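Local coordinates for protein transaminase (PDB 5G0A) that transfers amino groups between amines and carbonyl compounds as an S-selective transaminase, using pyridoxal-5'-phosphate as its cofactor, at residues 344-347 against 348-351; 350-353 against 354-357. All coordinates share one frame; numbering follows the deposited sequence.

Contact 1: 344-347 against 348-351; sequences NLEV and MMEE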
ATOM      1  N   ASN B 344     -19.052 -10.939 -35.222  1.00 25.29           N
ATOM      2  CA  ASN B 344     -18.900  -9.489 -35.267  1.00 24.34           C
ATOM      3  C   ASN B 344     -17.716  -9.084 -36.158  1.00 25.20           C
ATOM      4  O   ASN B 344     -17.839  -8.219 -37.032  1.00 25.35           O
ATOM      5  CB  ASN B 344     -18.687  -8.969 -33.837  1.00 25.10           C
ATOM      6  CG  ASN B 344     -18.386  -7.502 -33.792  1.00 23.36           C
ATOM      7  OD1 ASN B 344     -19.212  -6.675 -34.148  1.00 24.71           O
ATOM      8  ND2 ASN B 344     -17.207  -7.165 -33.279  1.00 24.59           N
ATOM      9  N   LEU B 345     -16.575  -9.740 -35.945  1.00 26.02           N
ATOM     10  CA  LEU B 345     -15.359  -9.428 -36.698  1.00 26.87           C
ATOM     11  C   LEU B 345     -15.509  -9.827 -38.176  1.00 27.88           C
ATOM     12  O   LEU B 345     -15.002  -9.135 -39.071  1.00 27.76           O
ATOM     13  CB  LEU B 345     -14.145 -10.125 -36.069  1.00 25.87           C
ATOM     14  CG  LEU B 345     -13.828  -9.624 -34.642  1.00 27.68           C
ATOM     15  CD1 LEU B 345     -12.578 -10.285 -34.069  1.00 26.08           C
ATOM     16  CD2 LEU B 345     -13.708  -8.105 -34.633  1.00 26.88           C
ATOM     17  N   GLU B 346     -16.199 -10.937 -38.416  1.00 26.95           N
ATOM     18  CA  GLU B 346     -16.384 -11.418 -39.806  1.00 28.65           C
ATOM     19  C   GLU B 346     -17.246 -10.444 -40.582  1.00 29.51           C
ATOM     20  O   GLU B 346     -16.936 -10.132 -41.732  1.00 32.10           O
ATOM     21  CB  GLU B 346     -16.974 -12.827 -39.822  1.00 30.57           C
ATOM     22  CG  GLU B 346     -15.907 -13.876 -39.532  1.00 31.61           C
ATOM     23  CD  GLU B 346     -16.486 -15.211 -39.140  1.00 36.31           C
ATOM     24  OE1 GLU B 346     -17.716 -15.304 -38.959  1.00 39.05           O
ATOM     25  OE2 GLU B 346     -15.701 -16.163 -38.999  1.00 41.00           O
ATOM     26  N   VAL B 347     -18.315  -9.953 -39.946  1.00 28.74           N
ATOM     27  CA  VAL B 347     -19.194  -8.952 -40.568  1.00 28.58           C
ATOM     28  C   VAL B 347     -18.461  -7.628 -40.813  1.00 30.51           C
ATOM     29  O   VAL B 347     -18.555  -7.036 -41.896  1.00 28.85           O
ATOM     30  CB  VAL B 347     -20.493  -8.713 -39.745  1.00 30.84           C
ATOM     31  CG1 VAL B 347     -21.324  -7.592 -40.373  1.00 32.00           C
ATOM     32  CG2 VAL B 347     -21.322  -9.990 -39.650  1.00 30.89           C
ATOM     33  N   MET B 348     -17.743  -7.163 -39.787  1.00 28.33           N
ATOM     34  CA  MET B 348     -16.917  -5.975 -39.890  1.00 29.94           C
ATOM     35  C   MET B 348     -15.945  -6.064 -41.080  1.00 29.45           C
ATOM     36  O   MET B 348     -15.809  -5.113 -41.833  1.00 34.25           O
ATOM     37  CB  MET B 348     -16.168  -5.785 -38.567  1.00 30.17           C
ATOM     38  CG  MET B 348     -16.169  -4.363 -38.077  1.00 32.98           C
ATOM     39  SD  MET B 348     -15.369  -4.259 -36.471  1.00 32.54           S
ATOM     40  CE  MET B 348     -16.796  -4.004 -35.397  1.00 28.17           C
ATOM     41  N   MET B 349     -15.287  -7.206 -41.262  1.00 29.72           N
ATOM     42  CA  MET B 349     -14.346  -7.391 -42.365  1.00 32.86           C
ATOM     43  C   MET B 349     -15.051  -7.478 -43.727  1.00 33.89           C
ATOM     44  O   MET B 349     -14.659  -6.800 -44.692  1.00 35.20           O
ATOM     45  CB  MET B 349     -13.484  -8.641 -42.148  1.00 35.06           C
ATOM     46  CG  MET B 349     -12.446  -8.512 -41.032  1.00 37.37           C
ATOM     47  SD  MET B 349     -11.387  -9.969 -40.893  1.00 41.08           S
ATOM     48  CE  MET B 349     -12.602 -11.201 -40.429  1.00 37.69           C
ATOM     49  N   GLU B 350     -16.084  -8.312 -43.796  1.00 36.44           N
ATOM     50  CA  GLU B 350     -16.760  -8.610 -45.068  1.00 37.31           C
ATOM     51  C   GLU B 350     -17.487  -7.391 -45.641  1.00 37.35           C
ATOM     52  O   GLU B 350     -17.568  -7.232 -46.873  1.00 34.73           O
ATOM     53  CB  GLU B 350     -17.721  -9.794 -44.906  1.00 40.91           C
ATOM     54  CG  GLU B 350     -19.173  -9.406 -44.678  1.00 46.45           C
ATOM     55  CD  GLU B 350     -20.030 -10.511 -44.089  1.00 51.64           C
ATOM     56  OE1 GLU B 350     -19.547 -11.654 -43.946  1.00 52.31           O
ATOM     57  OE2 GLU B 350     -21.202 -10.219 -43.759  1.00 54.96           O
ATOM     58  N   GLU B 351     -18.022  -6.538 -44.761  1.00 33.02           N
ATOM     59  CA  GLU B 351     -18.809  -5.383 -45.186  1.00 32.80           C
ATOM     60  C   GLU B 351     -18.021  -4.091 -45.117  1.00 31.82           C
ATOM     61  O   GLU B 351     -18.566  -3.008 -45.350  1.00 31.28           O
ATOM     62  CB  GLU B 351     -20.119  -5.270 -44.395  1.00 33.75           C
ATOM     63  CG  GLU B 351     -21.001  -6.509 -44.546  1.00 38.96           C
ATOM     64  CD  GLU B 351     -22.395  -6.363 -43.955  1.00 43.30           C
ATOM     65  OE1 GLU B 351     -22.797  -5.244 -43.582  1.00 42.88           O
ATOM     66  OE2 GLU B 351     -23.099  -7.395 -43.866  1.00 48.08           O
TER
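Asn344 O, Leu345 O, Glu346 O and Val347 O accept the N-H groups of Met348, Met349, Glu350 and Glu351 in turn, an unbroken i to i+4 ladder with N...O separations of 2.9 to 3.0 Å and N-H...O angles from 152° to 167°, as expected of the final turns of an alpha-helix. Asn344 and Met348, one turn apart, run side by side in the same direction, and the methyl CE of Met348 lies 3.8 Å from OD1 of Asn344 and equally far from its ND2. That amide is bonded to Ser302 and to the carbonyl of Gly299, next to Lys298 of the pyridoxal-5'-phosphate pocket, so the methyl rests against a group already fixed at both polar ends. On another side of the helix, Met349 bends at its last torsion and brings its CE to 3.4 Å from Leu345 O and 4.3 Å from CG of Glu346. Val347 sends its two methyls to different carboxylates. CG1 lies 3.9 Å from OE2 of Glu351, which runs alongside; CG2 lies 4.1 Å from OE2 of Glu350, whose chain crosses at a slant. Glu350 has a chi1 of 97°, well off a staggered value, and its extended chain carries the carboxylate back beside Val347. Lys70 forms salt bridges with both of these OE2 atoms. The chemistry implies divided duties: the backbone ladder sets the shape, the methionine methyls meet polar groups while Met348 also packs on Phe353 and Met349 on Ile100 and Trp281, and one lysine probably eases the repulsion of two acids whose carboxylates both lie near one valine's methyls.

Contact 2: 350-353 against 354-357; sequences EENF and VEQA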
ATOM      1  N   GLU B 350     -16.084  -8.312 -43.796  1.00 36.44           N
ATOM      2  CA  GLU B 350     -16.760  -8.610 -45.068  1.00 37.31           C
ATOM      3  C   GLU B 350     -17.487  -7.391 -45.641  1.00 37.35           C
ATOM      4  O   GLU B 350     -17.568  -7.232 -46.873  1.00 34.73           O
ATOM      5  CB  GLU B 350     -17.721  -9.794 -44.906  1.00 40.91           C
ATOM      6  CG  GLU B 350     -19.173  -9.406 -44.678  1.00 46.45           C
ATOM      7  CD  GLU B 350     -20.030 -10.511 -44.089  1.00 51.64           C
ATOM      8  OE1 GLU B 350     -19.547 -11.654 -43.946  1.00 52.31           O
ATOM      9  OE2 GLU B 350     -21.202 -10.219 -43.759  1.00 54.96           O
ATOM     10  N   GLU B 351     -18.022  -6.538 -44.761  1.00 33.02           N
ATOM     11  CA  GLU B 351     -18.809  -5.383 -45.186  1.00 32.80           C
ATOM     12  C   GLU B 351     -18.021  -4.091 -45.117  1.00 31.82           C
ATOM     13  O   GLU B 351     -18.566  -3.008 -45.350  1.00 31.28           O
ATOM     14  CB  GLU B 351     -20.119  -5.270 -44.395  1.00 33.75           C
ATOM     15  CG  GLU B 351     -21.001  -6.509 -44.546  1.00 38.96           C
ATOM     16  CD  GLU B 351     -22.395  -6.363 -43.955  1.00 43.30           C
ATOM     17  OE1 GLU B 351     -22.797  -5.244 -43.582  1.00 42.88           O
ATOM     18  OE2 GLU B 351     -23.099  -7.395 -43.866  1.00 48.08           O
ATOM     19  N   ASN B 352     -16.730  -4.216 -44.792  1.00 32.82           N
ATOM     20  CA  ASN B 352     -15.812  -3.083 -44.812  1.00 32.53           C
ATOM     21  C   ASN B 352     -16.274  -1.946 -43.877  1.00 31.47           C
ATOM     22  O   ASN B 352     -16.299  -0.774 -44.245  1.00 29.19           O
ATOM     23  CB  ASN B 352     -15.605  -2.608 -46.275  1.00 36.13           C
ATOM     24  CG  ASN B 352     -15.303  -3.768 -47.231  1.00 41.35           C
ATOM     25  OD1 ASN B 352     -14.306  -4.482 -47.083  1.00 44.54           O
ATOM     26  ND2 ASN B 352     -16.175  -3.963 -48.207  1.00 44.34           N
ATOM     27  N   PHE B 353     -16.658  -2.296 -42.645  1.00 29.54           N
ATOM     28  CA  PHE B 353     -17.098  -1.281 -41.688  1.00 30.23           C
ATOM     29  C   PHE B 353     -16.001  -0.266 -41.339  1.00 28.88           C
ATOM     30  O   PHE B 353     -16.298   0.883 -41.024  1.00 28.69           O
ATOM     31  CB  PHE B 353     -17.557  -1.935 -40.379  1.00 32.47           C
ATOM     32  CG  PHE B 353     -18.984  -2.403 -40.385  1.00 36.70           C
ATOM     33  CD1 PHE B 353     -19.428  -3.329 -41.323  1.00 38.96           C
ATOM     34  CD2 PHE B 353     -19.877  -1.944 -39.424  1.00 37.63           C
ATOM     35  CE1 PHE B 353     -20.751  -3.767 -41.320  1.00 38.96           C
ATOM     36  CE2 PHE B 353     -21.198  -2.369 -39.423  1.00 39.37           C
ATOM     37  CZ  PHE B 353     -21.631  -3.287 -40.375  1.00 39.54           C
ATOM     38  N   VAL B 354     -14.750  -0.714 -41.343  1.00 28.04           N
ATOM     39  CA  VAL B 354     -13.652   0.189 -40.987  1.00 29.06           C
ATOM     40  C   VAL B 354     -13.560   1.306 -42.027  1.00 31.48           C
ATOM     41  O   VAL B 354     -13.513   2.498 -41.691  1.00 28.84           O
ATOM     42  CB  VAL B 354     -12.314  -0.566 -40.794  1.00 30.89           C
ATOM     43  CG1 VAL B 354     -11.156   0.410 -40.657  1.00 29.87           C
ATOM     44  CG2 VAL B 354     -12.392  -1.513 -39.592  1.00 32.58           C
ATOM     45  N   GLU B 355     -13.623   0.908 -43.296  1.00 32.11           N
ATOM     46  CA  GLU B 355     -13.628   1.860 -44.399  1.00 36.22           C
ATOM     47  C   GLU B 355     -14.869   2.766 -44.359  1.00 35.01           C
ATOM     48  O   GLU B 355     -14.766   3.989 -44.553  1.00 35.85           O
ATOM     49  CB  GLU B 355     -13.488   1.092 -45.715  1.00 39.65           C
ATOM     50  CG  GLU B 355     -12.105   0.457 -45.923  1.00 41.38           C
ATOM     51  CD  GLU B 355     -11.833  -0.782 -45.076  1.00 45.40           C
ATOM     52  OE1 GLU B 355     -12.774  -1.530 -44.733  1.00 43.16           O
ATOM     53  OE2 GLU B 355     -10.654  -1.024 -44.755  1.00 52.71           O
ATOM     54  N   GLN B 356     -16.039   2.189 -44.051  1.00 34.82           N
ATOM     55  CA  GLN B 356     -17.265   2.965 -43.855  1.00 33.36           C
ATOM     56  C   GLN B 356     -17.124   4.039 -42.764  1.00 33.04           C
ATOM     57  O   GLN B 356     -17.632   5.149 -42.896  1.00 34.66           O
ATOM     58  CB  GLN B 356     -18.455   2.058 -43.506  1.00 34.62           C
ATOM     59  CG  GLN B 356     -19.034   1.247 -44.653  1.00 36.91           C
ATOM     60  CD  GLN B 356     -20.273   0.452 -44.229  1.00 36.39           C
ATOM     61  OE1 GLN B 356     -20.293  -0.777 -44.313  1.00 44.03           O
ATOM     62  NE2 GLN B 356     -21.293   1.146 -43.755  1.00 36.02           N
ATOM     63  N   ALA B 357     -16.447   3.687 -41.668  1.00 31.96           N
ATOM     64  CA  ALA B 357     -16.274   4.597 -40.543  1.00 30.13           C
ATOM     65  C   ALA B 357     -15.367   5.772 -40.916  1.00 28.80           C
ATOM     66  O   ALA B 357     -15.653   6.893 -40.557  1.00 30.88           O
ATOM     67  CB  ALA B 357     -15.688   3.854 -39.346  1.00 30.32           C
TER
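Gln356 reaches back from helix 353-374 to the carbonyls of the preceding loop. Its CB sits 3.5 Å from Phe353 O, and CG is 3.4 Å from Asn352 O. The extended chain then places CD 4.0 Å from Glu351 O; the modelled OE1 is 3.0 Å from Glu351 O, and with the amide turned round this may be a hydrogen bond. The same amide lies alongside the Phe353 ring, their planes 44° apart, while CB of Glu351 meets the ring edge in plane. Shortened to an alanine here, the side chain would probably leave Glu351 O without its amide neighbour and open a gap beside the phenyl ring. The backbone supports the turn independently: Gln356 N donates to Asn352 O at 3.0 Å, nearly straight and in the carbonyl plane, and Ala357 N to Phe353 O at 2.9 Å. Glu355 bends at its second torsion (chi2 74°), which folds OE1 back to 3.4 Å from CB of Asn352. Asn352 (phi 59°) ends the previous helix in a Schellman motif and holds the next one's N-cap position without a side-chain capping bond. Main-chain bonds thus secure the helix start; extended Gln356 and bent Glu355 reach the loop.

How the contacts relate
From the N terminus, helix 335-350 first passes through contact 1, whose bonds run along its last turns and close no loop of their own. Glu350 and Glu351 belong to both contacts, so contact 2 begins on the stretch where contact 1 ends; the two overlap in sequence, neither nesting nor crossing, with centres about 8 Å apart. Contact 2 spans the sharp connection and opens helix 353-374. A probable hydrogen bond from Phe353 N to Met348 O, at 3.1 Å, joins them directly, and the Phe353 side chain packs against Val347 and Met348. Together they tie two successive helices of the class-III aminotransferase chain through one tight bend.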